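Local atomic coordinates of MexT protein (Pseudomonas aeruginosa, PDB entry 6L33), a protein that activates transcription of the MexEF-OprN efflux pump as a LysR-type regulator that probably binds DNA through another part, the piece here being its regulatory domain. Residues 41-46 / 136-141; 98-103 / 119-124; 111-116 / 128-133; 181-186 / 200-205. One frame throughout, in Å; residues are numbered along the deposited sequence.

Interaction 1 of 4, residues 41-46 / 136-141; sequences VRRANY and QFNGLG. With SO4 (sulfate ion), chain E.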
loop_
_atom_site.group_PDB
_atom_site.type_symbol
_atom_site.label_atom_id
_atom_site.label_comp_id
_atom_site.label_asym_id
_atom_site.label_seq_id
_atom_site.Cartn_x
_atom_site.Cartn_y
_atom_site.Cartn_z
ATOM N N VAL B 41 3.288 -10.130 -6.718
ATOM C CA VAL B 41 3.333 -8.700 -7.001
ATOM C C VAL B 41 3.959 -7.999 -5.803
ATOM O O VAL B 41 3.475 -8.134 -4.672
ATOM C CB VAL B 41 1.937 -8.131 -7.299
ATOM C CG1 VAL B 41 2.038 -6.653 -7.656
ATOM C CG2 VAL B 41 1.263 -8.912 -8.416
ATOM N N ARG B 42 5.032 -7.257 -6.051
ATOM C CA ARG B 42 5.672 -6.429 -5.041
ATOM C C ARG B 42 5.315 -4.965 -5.275
ATOM O O ARG B 42 5.095 -4.537 -6.411
ATOM C CB ARG B 42 7.193 -6.604 -5.068
ATOM C CG ARG B 42 7.664 -8.050 -5.021
ATOM C CD ARG B 42 7.254 -8.734 -3.723
ATOM N NE ARG B 42 7.592 -7.926 -2.554
ATOM C CZ ARG B 42 8.804 -7.860 -2.013
ATOM N NH1 ARG B 42 9.806 -8.560 -2.529
ATOM N NH2 ARG B 42 9.017 -7.092 -0.952
ATOM N N ARG B 43 5.251 -4.204 -4.184
ATOM C CA ARG B 43 4.989 -2.771 -4.278
ATOM C C ARG B 43 6.201 -2.055 -4.862
ATOM O O ARG B 43 7.338 -2.307 -4.455
ATOM C CB ARG B 43 4.651 -2.205 -2.898
ATOM C CG ARG B 43 4.629 -0.680 -2.823
ATOM C CD ARG B 43 3.475 -0.087 -3.623
ATOM N NE ARG B 43 2.181 -0.626 -3.213
ATOM C CZ ARG B 43 1.492 -0.202 -2.157
ATOM N NH1 ARG B 43 1.970 0.775 -1.400
ATOM N NH2 ARG B 43 0.323 -0.754 -1.861
ATOM N N ALA B 44 5.958 -1.158 -5.818
ATOM C CA ALA B 44 7.025 -0.446 -6.505
ATOM C C ALA B 44 6.729 1.047 -6.546
ATOM O O ALA B 44 5.573 1.458 -6.680
ATOM C CB ALA B 44 7.220 -0.971 -7.933
ATOM N N ASN B 45 7.787 1.845 -6.423
ATOM C CA ASN B 45 7.727 3.287 -6.618
ATOM C C ASN B 45 9.053 3.718 -7.233
ATOM O O ASN B 45 9.980 2.917 -7.367
ATOM C CB ASN B 45 7.431 4.028 -5.306
ATOM C CG ASN B 45 8.469 3.761 -4.228
ATOM O OD1 ASN B 45 9.594 4.256 -4.297
ATOM N ND2 ASN B 45 8.089 2.987 -3.218
ATOM N N TYR B 46 9.145 4.994 -7.615
ATOM C CA TYR B 46 10.337 5.413 -8.349
ATOM C C TYR B 46 11.602 5.388 -7.498
ATOM O O TYR B 46 12.701 5.434 -8.061
ATOM C CB TYR B 46 10.136 6.802 -8.971
ATOM C CG TYR B 46 10.017 7.954 -7.997
ATOM C CD1 TYR B 46 11.146 8.538 -7.433
ATOM C CD2 TYR B 46 8.776 8.480 -7.669
ATOM C CE1 TYR B 46 11.039 9.594 -6.550
ATOM C CE2 TYR B 46 8.658 9.540 -6.790
ATOM C CZ TYR B 46 9.792 10.091 -6.233
ATOM O OH TYR B 46 9.677 11.144 -5.357
ATOM N N GLN B 136 1.603 5.896 -0.095
ATOM C CA GLN B 136 0.902 5.344 -1.245
ATOM C C GLN B 136 -0.186 6.310 -1.691
ATOM O O GLN B 136 -0.512 7.279 -1.000
ATOM C CB GLN B 136 0.289 3.980 -0.927
ATOM C CG GLN B 136 -0.895 4.058 0.015
ATOM C CD GLN B 136 -1.243 2.717 0.621
ATOM O OE1 GLN B 136 -0.411 1.813 0.667
ATOM N NE2 GLN B 136 -2.476 2.582 1.091
ATOM N N PHE B 137 -0.762 6.013 -2.855
ATOM C CA PHE B 137 -1.816 6.830 -3.441
ATOM C C PHE B 137 -3.205 6.414 -2.967
ATOM O O PHE B 137 -4.004 7.269 -2.577
ATOM C CB PHE B 137 -1.739 6.764 -4.970
ATOM C CG PHE B 137 -0.567 7.497 -5.543
ATOM C CD1 PHE B 137 -0.505 8.880 -5.484
ATOM C CD2 PHE B 137 0.482 6.808 -6.132
ATOM C CE1 PHE B 137 0.577 9.565 -6.007
ATOM C CE2 PHE B 137 1.567 7.488 -6.659
ATOM C CZ PHE B 137 1.614 8.869 -6.595
ATOM N N ASN B 138 -3.508 5.117 -2.992
ATOM C CA ASN B 138 -4.857 4.671 -2.672
ATOM C C ASN B 138 -5.193 4.953 -1.211
ATOM O O ASN B 138 -4.330 4.917 -0.330
ATOM C CB ASN B 138 -5.026 3.181 -2.978
ATOM C CG ASN B 138 -3.995 2.312 -2.282
ATOM O OD1 ASN B 138 -3.986 2.193 -1.058
ATOM N ND2 ASN B 138 -3.129 1.681 -3.067
ATOM N N GLY B 139 -6.472 5.245 -0.964
ATOM C CA GLY B 139 -6.935 5.642 0.348
ATOM C C GLY B 139 -6.767 7.111 0.666
ATOM O O GLY B 139 -7.255 7.561 1.711
ATOM N N LEU B 140 -6.103 7.875 -0.204
ATOM C CA LEU B 140 -5.847 9.286 0.069
ATOM C C LEU B 140 -7.136 10.087 0.204
ATOM O O LEU B 140 -7.186 11.054 0.972
ATOM C CB LEU B 140 -4.970 9.869 -1.039
ATOM C CG LEU B 140 -4.198 11.156 -0.757
ATOM C CD1 LEU B 140 -3.397 11.025 0.523
ATOM C CD2 LEU B 140 -3.287 11.474 -1.935
ATOM N N GLY B 141 -8.186 9.703 -0.525
ATOM C CA GLY B 141 -9.451 10.410 -0.417
ATOM C C GLY B 141 -10.089 10.281 0.951
ATOM O O GLY B 141 -10.738 11.218 1.428
HETATM S S SO4 E . 5.663 -5.501 -0.376
HETATM O O1 SO4 E . 6.820 -5.990 0.369
HETATM O O2 SO4 E . 5.469 -4.077 -0.117
HETATM O O3 SO4 E . 5.887 -5.709 -1.801
HETATM O O4 SO4 E . 4.468 -6.230 0.037
#
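Arg43 swings CG trans to its backbone N (chi1 168°) and then kinks at both chi2 and chi3, which folds the guanidinium out from the strand toward Gln136. Gln136 places CG between its own N and carbonyl carbon (chi1 71°) and runs straight on to the amide. The two side chains cross at about a right angle, and OE1 of Gln136 arrives at the guanidinium edge, near its plane, 3.3 Å from Arg43 NH1; this hydrogen bond is weak. Arg43 NH2 is bonded more firmly to Gln136 OE1 of the second subunit; the long, flexible arginine can reach both glutamines. Within the chain the contact bridges the two lobes of a periplasmic-binding-protein fold: strand 38-43 belongs to one sheet, while residues 136-141 lead from strand 129-134, the outermost strand of the other sheet within this chain, into helix 140-144. Asp16 receives the backbone N-H groups of Phe137 and Asn138. Gly139 supplies the positive phi of the type II turn from Phe137 to Leu140. A sulfate ion, probably from the crystallisation liquor, accepts hydrogen bonds from Arg42 NE, Arg42 NH2 (2.8 Å to O1) and Arg43 N, and another from Arg43 NH1 of the second subunit.

Interaction 2 of 4, residues 98-103 / 119-124; sequences DYCARP and EELEKF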
loop_
_atom_site.group_PDB
_atom_site.type_symbol
_atom_site.label_atom_id
_atom_site.label_comp_id
_atom_site.label_asym_id
_atom_site.label_seq_id
_atom_site.Cartn_x
_atom_site.Cartn_y
_atom_site.Cartn_z
ATOM N N ASP B 98 -3.854 30.601 -2.839
ATOM C CA ASP B 98 -4.637 29.592 -2.131
ATOM C C ASP B 98 -3.819 28.331 -1.895
ATOM O O ASP B 98 -3.843 27.755 -0.801
ATOM C CB ASP B 98 -5.900 29.233 -2.919
ATOM C CG ASP B 98 -6.815 30.417 -3.152
ATOM O OD1 ASP B 98 -6.731 31.408 -2.396
ATOM O OD2 ASP B 98 -7.633 30.346 -4.096
ATOM N N TYR B 99 -3.092 27.888 -2.922
ATOM C CA TYR B 99 -2.326 26.651 -2.829
ATOM C C TYR B 99 -1.278 26.736 -1.728
ATOM O O TYR B 99 -1.151 25.826 -0.900
ATOM C CB TYR B 99 -1.674 26.362 -4.182
ATOM C CG TYR B 99 -0.952 25.042 -4.265
ATOM C CD1 TYR B 99 -1.619 23.891 -4.662
ATOM C CD2 TYR B 99 0.399 24.946 -3.958
ATOM C CE1 TYR B 99 -0.961 22.681 -4.745
ATOM C CE2 TYR B 99 1.063 23.740 -4.036
ATOM C CZ TYR B 99 0.379 22.611 -4.430
ATOM O OH TYR B 99 1.042 21.408 -4.514
ATOM N N CYS B 100 -0.526 27.837 -1.697
ATOM C CA CYS B 100 0.553 27.991 -0.731
ATOM C C CYS B 100 0.042 28.180 0.691
ATOM O O CYS B 100 0.800 27.953 1.641
ATOM C CB CYS B 100 1.429 29.179 -1.131
ATOM S SG CYS B 100 2.593 28.796 -2.458
ATOM N N ALA B 101 -1.215 28.594 0.862
ATOM C CA ALA B 101 -1.761 28.850 2.188
ATOM C C ALA B 101 -2.448 27.638 2.801
ATOM O O ALA B 101 -2.595 27.581 4.027
ATOM C CB ALA B 101 -2.757 30.014 2.135
ATOM N N ARG B 102 -2.864 26.684 2.001
ATOM C CA ARG B 102 -3.575 25.548 2.561
ATOM C C ARG B 102 -2.597 24.455 2.973
ATOM O O ARG B 102 -1.439 24.454 2.549
ATOM C CB ARG B 102 -4.593 25.032 1.546
ATOM C CG ARG B 102 -5.818 25.936 1.486
ATOM C CD ARG B 102 -6.794 25.552 0.400
ATOM N NE ARG B 102 -7.365 24.230 0.618
ATOM C CZ ARG B 102 -8.526 23.831 0.109
ATOM N NH1 ARG B 102 -8.970 22.608 0.353
ATOM N NH2 ARG B 102 -9.244 24.660 -0.639
ATOM N N PRO B 103 -3.013 23.537 3.844
ATOM C CA PRO B 103 -2.133 22.428 4.223
ATOM C C PRO B 103 -2.130 21.337 3.166
ATOM O O PRO B 103 -3.089 21.159 2.411
ATOM C CB PRO B 103 -2.746 21.926 5.535
ATOM C CG PRO B 103 -4.198 22.232 5.390
ATOM C CD PRO B 103 -4.269 23.529 4.620
ATOM N N GLU B 119 10.497 21.894 -3.965
ATOM C CA GLU B 119 11.696 22.304 -4.687
ATOM C C GLU B 119 11.369 23.368 -5.727
ATOM O O GLU B 119 12.103 24.352 -5.872
ATOM C CB GLU B 119 12.344 21.078 -5.336
ATOM C CG GLU B 119 13.627 21.349 -6.103
ATOM C CD GLU B 119 14.215 20.083 -6.705
ATOM O OE1 GLU B 119 14.237 19.046 -6.007
ATOM O OE2 GLU B 119 14.650 20.121 -7.875
ATOM N N GLU B 120 10.253 23.201 -6.441
ATOM C CA GLU B 120 9.878 24.169 -7.467
ATOM C C GLU B 120 9.407 25.484 -6.856
ATOM O O GLU B 120 9.757 26.563 -7.350
ATOM C CB GLU B 120 8.798 23.576 -8.371
ATOM C CG GLU B 120 8.385 24.475 -9.529
ATOM C CD GLU B 120 9.495 24.703 -10.545
ATOM O OE1 GLU B 120 9.348 25.615 -11.387
ATOM O OE2 GLU B 120 10.509 23.971 -10.513
ATOM N N LEU B 121 8.610 25.417 -5.784
ATOM C CA LEU B 121 8.135 26.638 -5.138
ATOM C C LEU B 121 9.291 27.444 -4.559
ATOM O O LEU B 121 9.266 28.681 -4.580
ATOM C CB LEU B 121 7.126 26.299 -4.041
ATOM C CG LEU B 121 5.744 25.820 -4.490
ATOM C CD1 LEU B 121 4.873 25.493 -3.283
ATOM C CD2 LEU B 121 5.075 26.860 -5.379
ATOM N N GLU B 122 10.313 26.759 -4.038
ATOM C CA GLU B 122 11.463 27.451 -3.465
ATOM C C GLU B 122 12.186 28.299 -4.503
ATOM O O GLU B 122 12.725 29.361 -4.169
ATOM C CB GLU B 122 12.430 26.438 -2.848
ATOM C CG GLU B 122 13.561 27.059 -2.040
ATOM C CD GLU B 122 14.765 27.429 -2.893
ATOM O OE1 GLU B 122 14.888 26.897 -4.018
ATOM O OE2 GLU B 122 15.586 28.253 -2.439
ATOM N N LYS B 123 12.211 27.847 -5.759
ATOM C CA LYS B 123 12.870 28.616 -6.811
ATOM C C LYS B 123 12.290 30.017 -6.928
ATOM O O LYS B 123 13.010 30.961 -7.272
ATOM C CB LYS B 123 12.752 27.881 -8.143
ATOM C CG LYS B 123 13.492 26.562 -8.171
ATOM C CD LYS B 123 13.202 25.784 -9.436
ATOM C CE LYS B 123 13.905 24.443 -9.402
ATOM N NZ LYS B 123 15.329 24.605 -8.991
ATOM N N PHE B 124 11.005 30.175 -6.629
ATOM C CA PHE B 124 10.327 31.457 -6.739
ATOM C C PHE B 124 10.098 32.116 -5.387
ATOM O O PHE B 124 9.305 33.058 -5.295
ATOM C CB PHE B 124 9.002 31.277 -7.474
ATOM C CG PHE B 124 9.161 30.811 -8.894
ATOM C CD1 PHE B 124 9.325 31.724 -9.920
ATOM C CD2 PHE B 124 9.156 29.461 -9.201
ATOM C CE1 PHE B 124 9.477 31.303 -11.226
ATOM C CE2 PHE B 124 9.309 29.032 -10.507
ATOM C CZ PHE B 124 9.468 29.955 -11.521
#
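Tyr99 meets Leu121 through its ring, whose edge, at CE2, lies 4.3 Å from Leu121 CD1. The methyl comes in near the plane of the ring rather than over a face, so this is a loose apolar touch and not a stack. A tyrosine suits the site because its hydrocarbon ring can be buried while the hydroxyl reaches inward to a hydrogen bond with Thr152 OG1. Edge-to-face meetings with His104 and Phe174 further enclose the ring.

Cys100, the next residue of the helix, adds SG, which stands 4.1 Å from the same CD1; a thiol is small and weakly polar enough to lie against a methyl without needing a polar partner there. Leu121 thus serves both residues with one branch. Its CG lies opposite the carbonyl carbon, beside the backbone N (chi1 -72°), and carries CD1 toward the helix of Tyr99 and Cys100.

Beyond the helix, Arg102 leaves helical geometry and anchors the turn into strand 103-107, with a salt bridge to Asp88 and a bond from NE to the carbonyl oxygen of Asp148. Pro103 then begins the run into that strand. Helix 96-101 precedes strand 103-107, and helix 116-123 forms the beta-alpha-beta crossover from that strand to its parallel neighbour 129-134, leaving the two helices to meet through Leu121 beside this end of the sheet.

Interaction 3 of 4, residues 111-116 / 128-133; sequences GDLSGF and RKVVLA. With SO4 (sulfate ion), chain G.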
loop_
_atom_site.group_PDB
_atom_site.type_symbol
_atom_site.label_atom_id
_atom_site.label_comp_id
_atom_site.label_asym_id
_atom_site.label_seq_id
_atom_site.Cartn_x
_atom_site.Cartn_y
_atom_site.Cartn_z
ATOM N N GLY B 111 9.404 8.870 3.647
ATOM C CA GLY B 111 9.233 9.641 4.862
ATOM C C GLY B 111 9.705 11.076 4.815
ATOM O O GLY B 111 9.767 11.721 5.866
ATOM N N ASP B 112 10.045 11.599 3.641
ATOM C CA ASP B 112 10.410 13.005 3.544
ATOM C C ASP B 112 9.169 13.882 3.663
ATOM O O ASP B 112 8.092 13.529 3.177
ATOM C CB ASP B 112 11.125 13.282 2.223
ATOM C CG ASP B 112 12.029 14.497 2.295
ATOM O OD1 ASP B 112 12.051 15.162 3.353
ATOM O OD2 ASP B 112 12.720 14.788 1.295
ATOM N N LEU B 113 9.322 15.025 4.322
ATOM C CA LEU B 113 8.231 15.982 4.453
ATOM C C LEU B 113 8.222 17.029 3.348
ATOM O O LEU B 113 7.325 17.876 3.322
ATOM C CB LEU B 113 8.293 16.672 5.819
ATOM C CG LEU B 113 7.559 15.913 6.926
ATOM C CD1 LEU B 113 7.683 16.635 8.255
ATOM C CD2 LEU B 113 6.097 15.713 6.552
ATOM N N SER B 114 9.190 16.993 2.438
ATOM C CA SER B 114 9.211 17.890 1.297
ATOM C C SER B 114 9.365 17.074 0.023
ATOM O O SER B 114 9.849 15.938 0.039
ATOM C CB SER B 114 10.336 18.929 1.411
ATOM O OG SER B 114 10.236 19.650 2.628
ATOM N N GLY B 115 8.931 17.663 -1.083
ATOM C CA GLY B 115 8.992 16.986 -2.362
ATOM C C GLY B 115 9.412 17.901 -3.492
ATOM O O GLY B 115 9.960 18.983 -3.258
ATOM N N PHE B 116 9.157 17.470 -4.727
ATOM C CA PHE B 116 9.547 18.271 -5.881
ATOM C C PHE B 116 8.736 19.555 -5.977
ATOM O O PHE B 116 9.260 20.581 -6.426
ATOM C CB PHE B 116 9.397 17.445 -7.154
ATOM C CG PHE B 116 10.434 16.369 -7.300
ATOM C CD1 PHE B 116 11.755 16.694 -7.569
ATOM C CD2 PHE B 116 10.093 15.033 -7.162
ATOM C CE1 PHE B 116 12.713 15.706 -7.703
ATOM C CE2 PHE B 116 11.047 14.042 -7.293
ATOM C CZ PHE B 116 12.359 14.378 -7.563
ATOM N N ARG B 128 5.135 26.011 1.217
ATOM C CA ARG B 128 3.868 25.440 1.645
ATOM C C ARG B 128 4.115 24.613 2.897
ATOM O O ARG B 128 5.254 24.257 3.214
ATOM C CB ARG B 128 3.245 24.570 0.545
ATOM C CG ARG B 128 4.070 23.329 0.238
ATOM C CD ARG B 128 3.412 22.412 -0.779
ATOM N NE ARG B 128 4.173 21.175 -0.939
ATOM C CZ ARG B 128 3.717 20.084 -1.547
ATOM N NH1 ARG B 128 2.496 20.067 -2.062
ATOM N NH2 ARG B 128 4.486 19.007 -1.639
ATOM N N LYS B 129 3.037 24.306 3.613
ATOM C CA LYS B 129 3.112 23.506 4.829
ATOM C C LYS B 129 2.532 22.126 4.550
ATOM O O LYS B 129 1.350 21.999 4.212
ATOM C CB LYS B 129 2.376 24.183 5.986
ATOM C CG LYS B 129 2.509 23.452 7.321
ATOM C CD LYS B 129 3.961 23.095 7.628
ATOM C CE LYS B 129 4.376 23.557 9.016
ATOM N NZ LYS B 129 5.149 22.507 9.738
ATOM N N VAL B 130 3.363 21.101 4.685
ATOM C CA VAL B 130 2.917 19.718 4.585
ATOM C C VAL B 130 2.574 19.230 5.983
ATOM O O VAL B 130 3.384 19.358 6.909
ATOM C CB VAL B 130 3.998 18.836 3.938
ATOM C CG1 VAL B 130 3.567 17.368 3.941
ATOM C CG2 VAL B 130 4.295 19.314 2.524
ATOM N N VAL B 131 1.366 18.693 6.148
ATOM C CA VAL B 131 0.914 18.177 7.437
ATOM C C VAL B 131 0.834 16.664 7.464
ATOM O O VAL B 131 0.654 16.089 8.551
ATOM C CB VAL B 131 -0.450 18.774 7.842
ATOM C CG1 VAL B 131 -0.359 20.286 7.975
ATOM C CG2 VAL B 131 -1.522 18.371 6.833
ATOM N N LEU B 132 0.955 16.001 6.319
ATOM C CA LEU B 132 0.750 14.564 6.243
ATOM C C LEU B 132 1.595 14.002 5.114
ATOM O O LEU B 132 1.551 14.508 3.989
ATOM C CB LEU B 132 -0.727 14.233 6.013
ATOM C CG LEU B 132 -1.080 12.747 6.018
ATOM C CD1 LEU B 132 -1.003 12.195 7.432
ATOM C CD2 LEU B 132 -2.459 12.522 5.417
ATOM N N ALA B 133 2.363 12.964 5.420
ATOM C CA ALA B 133 3.116 12.222 4.419
ATOM C C ALA B 133 2.637 10.780 4.453
ATOM O O ALA B 133 2.695 10.129 5.501
ATOM C CB ALA B 133 4.621 12.308 4.677
HETATM S S SO4 G . 5.938 15.673 -5.164
HETATM O O1 SO4 G . 7.265 15.109 -4.930
HETATM O O2 SO4 G . 5.833 16.968 -4.496
HETATM O O3 SO4 G . 5.729 15.840 -6.599
HETATM O O4 SO4 G . 4.925 14.768 -4.629
#
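Apolar packing of a loop against strand 129-134, outermost in its sheet only within this chain, makes this contact: Leu113, in the loop that leads into helix 116-123, lies over Val130 and Ala133. Leu113 CD2 does the touching, 4.0 Å from Val130 CG1 and 4.2 Å from Ala133 CB. Val130 also presses against the backbone of the loop, its CG2 standing 3.4 Å from Leu113 O. With CG1 set trans to the backbone N (chi1 175°), the branched side chain turns one methyl to the leucine tip and the other to the carbonyl. Small Ala133 leaves room for the Leu113 tip and for the carbonyl of Asp112. Both strand residues face the loop, although three apart, because the turned backbone of Val131 (psi -11°) interrupts the usual alternation.

The loop, the helix and strand 129-134 belong to a beta-alpha-beta crossover of the regulatory domain. Gly115 is the N-cap residue. The amide of Phe116 donates a hydrogen bond (3.0 Å) to O1 of a sulfate, probably from the crystallisation liquor, and Val117 N makes another to this ion, where the helix dipole would probably favour an anion. Arg128 NH2 stays 3.8 Å from sulfate O2, near but not hydrogen-bonded, while its NE makes a salt bridge to Asp118. Across the dimer interface, Leu132 and Ala133 pair with a parallel strand of the second subunit, whose Val40 packs on both Leu113 and Ala133.

Interaction 4 of 4, residues 181-186 / 200-205; sequences LSMAWR and SRISMF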
loop_
_atom_site.group_PDB
_atom_site.type_symbol
_atom_site.label_atom_id
_atom_site.label_comp_id
_atom_site.label_asym_id
_atom_site.label_seq_id
_atom_site.Cartn_x
_atom_site.Cartn_y
_atom_site.Cartn_z
ATOM N N LEU B 181 4.855 6.988 -16.314
ATOM C CA LEU B 181 4.632 5.576 -16.038
ATOM C C LEU B 181 5.449 4.763 -17.034
ATOM O O LEU B 181 5.374 5.000 -18.244
ATOM C CB LEU B 181 3.149 5.214 -16.145
ATOM C CG LEU B 181 2.261 5.318 -14.902
ATOM C CD1 LEU B 181 0.857 4.816 -15.213
ATOM C CD2 LEU B 181 2.857 4.559 -13.722
ATOM N N SER B 182 6.246 3.825 -16.529
ATOM C CA SER B 182 7.148 3.051 -17.366
ATOM C C SER B 182 6.962 1.563 -17.114
ATOM O O SER B 182 6.526 1.147 -16.037
ATOM C CB SER B 182 8.619 3.409 -17.106
ATOM O OG SER B 182 8.965 4.657 -17.675
HETATM N N MSE B 183 7.293 0.769 -18.126
HETATM C CA MSE B 183 7.593 -0.636 -17.910
HETATM C C MSE B 183 9.099 -0.776 -17.991
HETATM O O MSE B 183 9.707 -0.379 -18.982
HETATM C CB MSE B 183 6.916 -1.546 -18.932
HETATM C CG MSE B 183 7.319 -3.004 -18.758
HETATM SE SE MSE B 183 6.498 -4.246 -20.012
HETATM C CE MSE B 183 4.654 -3.645 -19.871
ATOM N N ALA B 184 9.706 -1.321 -16.944
ATOM C CA ALA B 184 11.153 -1.427 -16.873
ATOM C C ALA B 184 11.545 -2.840 -16.479
ATOM O O ALA B 184 10.908 -3.459 -15.620
ATOM C CB ALA B 184 11.742 -0.423 -15.878
ATOM N N TRP B 185 12.598 -3.342 -17.115
ATOM C CA TRP B 185 13.112 -4.667 -16.816
ATOM C C TRP B 185 14.621 -4.643 -16.994
ATOM O O TRP B 185 15.191 -3.703 -17.553
ATOM C CB TRP B 185 12.450 -5.739 -17.693
ATOM C CG TRP B 185 12.703 -5.590 -19.163
ATOM C CD1 TRP B 185 13.642 -6.249 -19.902
ATOM C CD2 TRP B 185 11.995 -4.741 -20.079
ATOM N NE1 TRP B 185 13.569 -5.861 -21.218
ATOM C CE2 TRP B 185 12.566 -4.937 -21.354
ATOM C CE3 TRP B 185 10.937 -3.837 -19.946
ATOM C CZ2 TRP B 185 12.116 -4.260 -22.486
ATOM C CZ3 TRP B 185 10.491 -3.164 -21.072
ATOM C CH2 TRP B 185 11.081 -3.380 -22.326
ATOM N N ARG B 186 15.263 -5.689 -16.500
ATOM C CA ARG B 186 16.712 -5.782 -16.491
ATOM C C ARG B 186 17.216 -6.311 -17.828
ATOM O O ARG B 186 16.571 -7.142 -18.473
ATOM C CB ARG B 186 17.171 -6.692 -15.355
ATOM C CG ARG B 186 16.523 -8.056 -15.401
ATOM C CD ARG B 186 15.204 -8.117 -14.639
ATOM N NE ARG B 186 15.387 -7.986 -13.199
ATOM C CZ ARG B 186 16.069 -8.840 -12.443
ATOM N NH1 ARG B 186 16.637 -9.916 -12.972
ATOM N NH2 ARG B 186 16.174 -8.618 -11.145
ATOM N N SER B 200 5.017 -9.147 -22.711
ATOM C CA SER B 200 4.038 -8.977 -23.779
ATOM C C SER B 200 2.617 -9.139 -23.255
ATOM O O SER B 200 1.685 -8.529 -23.791
ATOM C CB SER B 200 4.310 -9.963 -24.917
ATOM O OG SER B 200 4.112 -11.304 -24.503
ATOM N N ARG B 201 2.433 -9.935 -22.199
ATOM C CA ARG B 201 1.106 -10.080 -21.610
ATOM C C ARG B 201 0.721 -8.854 -20.789
ATOM O O ARG B 201 -0.450 -8.458 -20.780
ATOM C CB ARG B 201 1.040 -11.347 -20.755
ATOM C CG ARG B 201 0.441 -12.554 -21.477
ATOM C CD ARG B 201 1.189 -12.845 -22.770
ATOM N NE ARG B 201 0.539 -13.864 -23.588
ATOM C CZ ARG B 201 0.985 -14.257 -24.778
ATOM N NH1 ARG B 201 2.082 -13.716 -25.288
ATOM N NH2 ARG B 201 0.334 -15.193 -25.457
ATOM N N ILE B 202 1.684 -8.238 -20.095
ATOM C CA ILE B 202 1.397 -6.990 -19.391
ATOM C C ILE B 202 1.037 -5.892 -20.383
ATOM O O ILE B 202 0.095 -5.120 -20.165
ATOM C CB ILE B 202 2.589 -6.568 -18.511
ATOM C CG1 ILE B 202 2.953 -7.666 -17.512
ATOM C CG2 ILE B 202 2.262 -5.271 -17.776
ATOM C CD1 ILE B 202 2.240 -7.546 -16.193
ATOM N N SER B 203 1.787 -5.800 -21.485
ATOM C CA SER B 203 1.551 -4.747 -22.467
ATOM C C SER B 203 0.202 -4.888 -23.156
ATOM O O SER B 203 -0.307 -3.906 -23.705
ATOM C CB SER B 203 2.671 -4.741 -23.507
ATOM O OG SER B 203 3.936 -4.576 -22.890
HETATM N N MSE B 204 -0.388 -6.078 -23.128
HETATM C CA MSE B 204 -1.689 -6.320 -23.734
HETATM C C MSE B 204 -2.798 -5.595 -22.970
HETATM O O MSE B 204 -3.913 -5.447 -23.470
HETATM C CB MSE B 204 -1.964 -7.826 -23.784
HETATM C CG MSE B 204 -3.161 -8.243 -24.619
HETATM SE SE MSE B 204 -3.720 -10.063 -24.200
HETATM C CE MSE B 204 -1.958 -10.868 -23.975
ATOM N N PHE B 205 -2.482 -5.128 -21.761
ATOM C CA PHE B 205 -3.462 -4.477 -20.905
ATOM C C PHE B 205 -3.094 -3.052 -20.517
ATOM O O PHE B 205 -3.887 -2.390 -19.835
ATOM C CB PHE B 205 -3.689 -5.311 -19.636
ATOM C CG PHE B 205 -4.297 -6.655 -19.905
ATOM C CD1 PHE B 205 -5.652 -6.776 -20.164
ATOM C CD2 PHE B 205 -3.514 -7.796 -19.914
ATOM C CE1 PHE B 205 -6.216 -8.011 -20.418
ATOM C CE2 PHE B 205 -4.072 -9.034 -20.167
ATOM C CZ PHE B 205 -5.425 -9.142 -20.419
#
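Met183, present as selenomethionine, points its CB from strand 181-186 toward the helix and meets it chiefly with its terminal methyl. The chain is straight at first: CG is trans to the backbone N (chi1 176°), and SE continues in the extended direction. The side chain also packs on Val77 and Val60 of the neighbouring strands. SE itself comes within 3.9 Å of Ser203 OG. The chain then bends at chi3 (-47°), laying CE onto the helix, where it is 3.6 Å from Ile202 CG2 and 3.8 Å from Ile202 CB. The same methyl lies 3.2 Å from Ser203 OG. Ile202 offers its CG2 branch, and its side chain also packs on Leu26 of helix 18-33 and Val62, so a branched residue fills the space between sheet and helices here. The contact packs helix 193-203 on the mixed sheet of one lobe.

Ser203 OG is hydrogen-bonded to the carbonyl oxygen of Arg199, a turn back in the helix, so the hydroxyl is satisfied while it touches a carbon. No hydrogen bond spans the contact; cohesion rests on dispersion between the methylselenyl end of Met183 and the branched side chain of Ile202, perhaps with a slight attraction between the methyl hydrogens and the serine oxygen.

Along the chain, interactions 2 and 3 lie between the two segments of interaction 1, and interaction 4 follows. Interactions 2 and 3 alternate their segments and touch, centres about 11 Å apart, sharing the helix 116-123 and strand 129-134 region of one lobe. Interaction 4 lies in the other lobe, its centre about 35 Å from that of interaction 2. Interaction 1 stands between them, its strand 38-43 in the same sheet as strand 181-186 of interaction 4, and reaches interaction 3 where Tyr46 OH is 3.7 Å from Phe116 CE2. Interactions 1 and 3 both adjoin the second subunit, so contact between lobes and dimer contact are built from neighbouring elements.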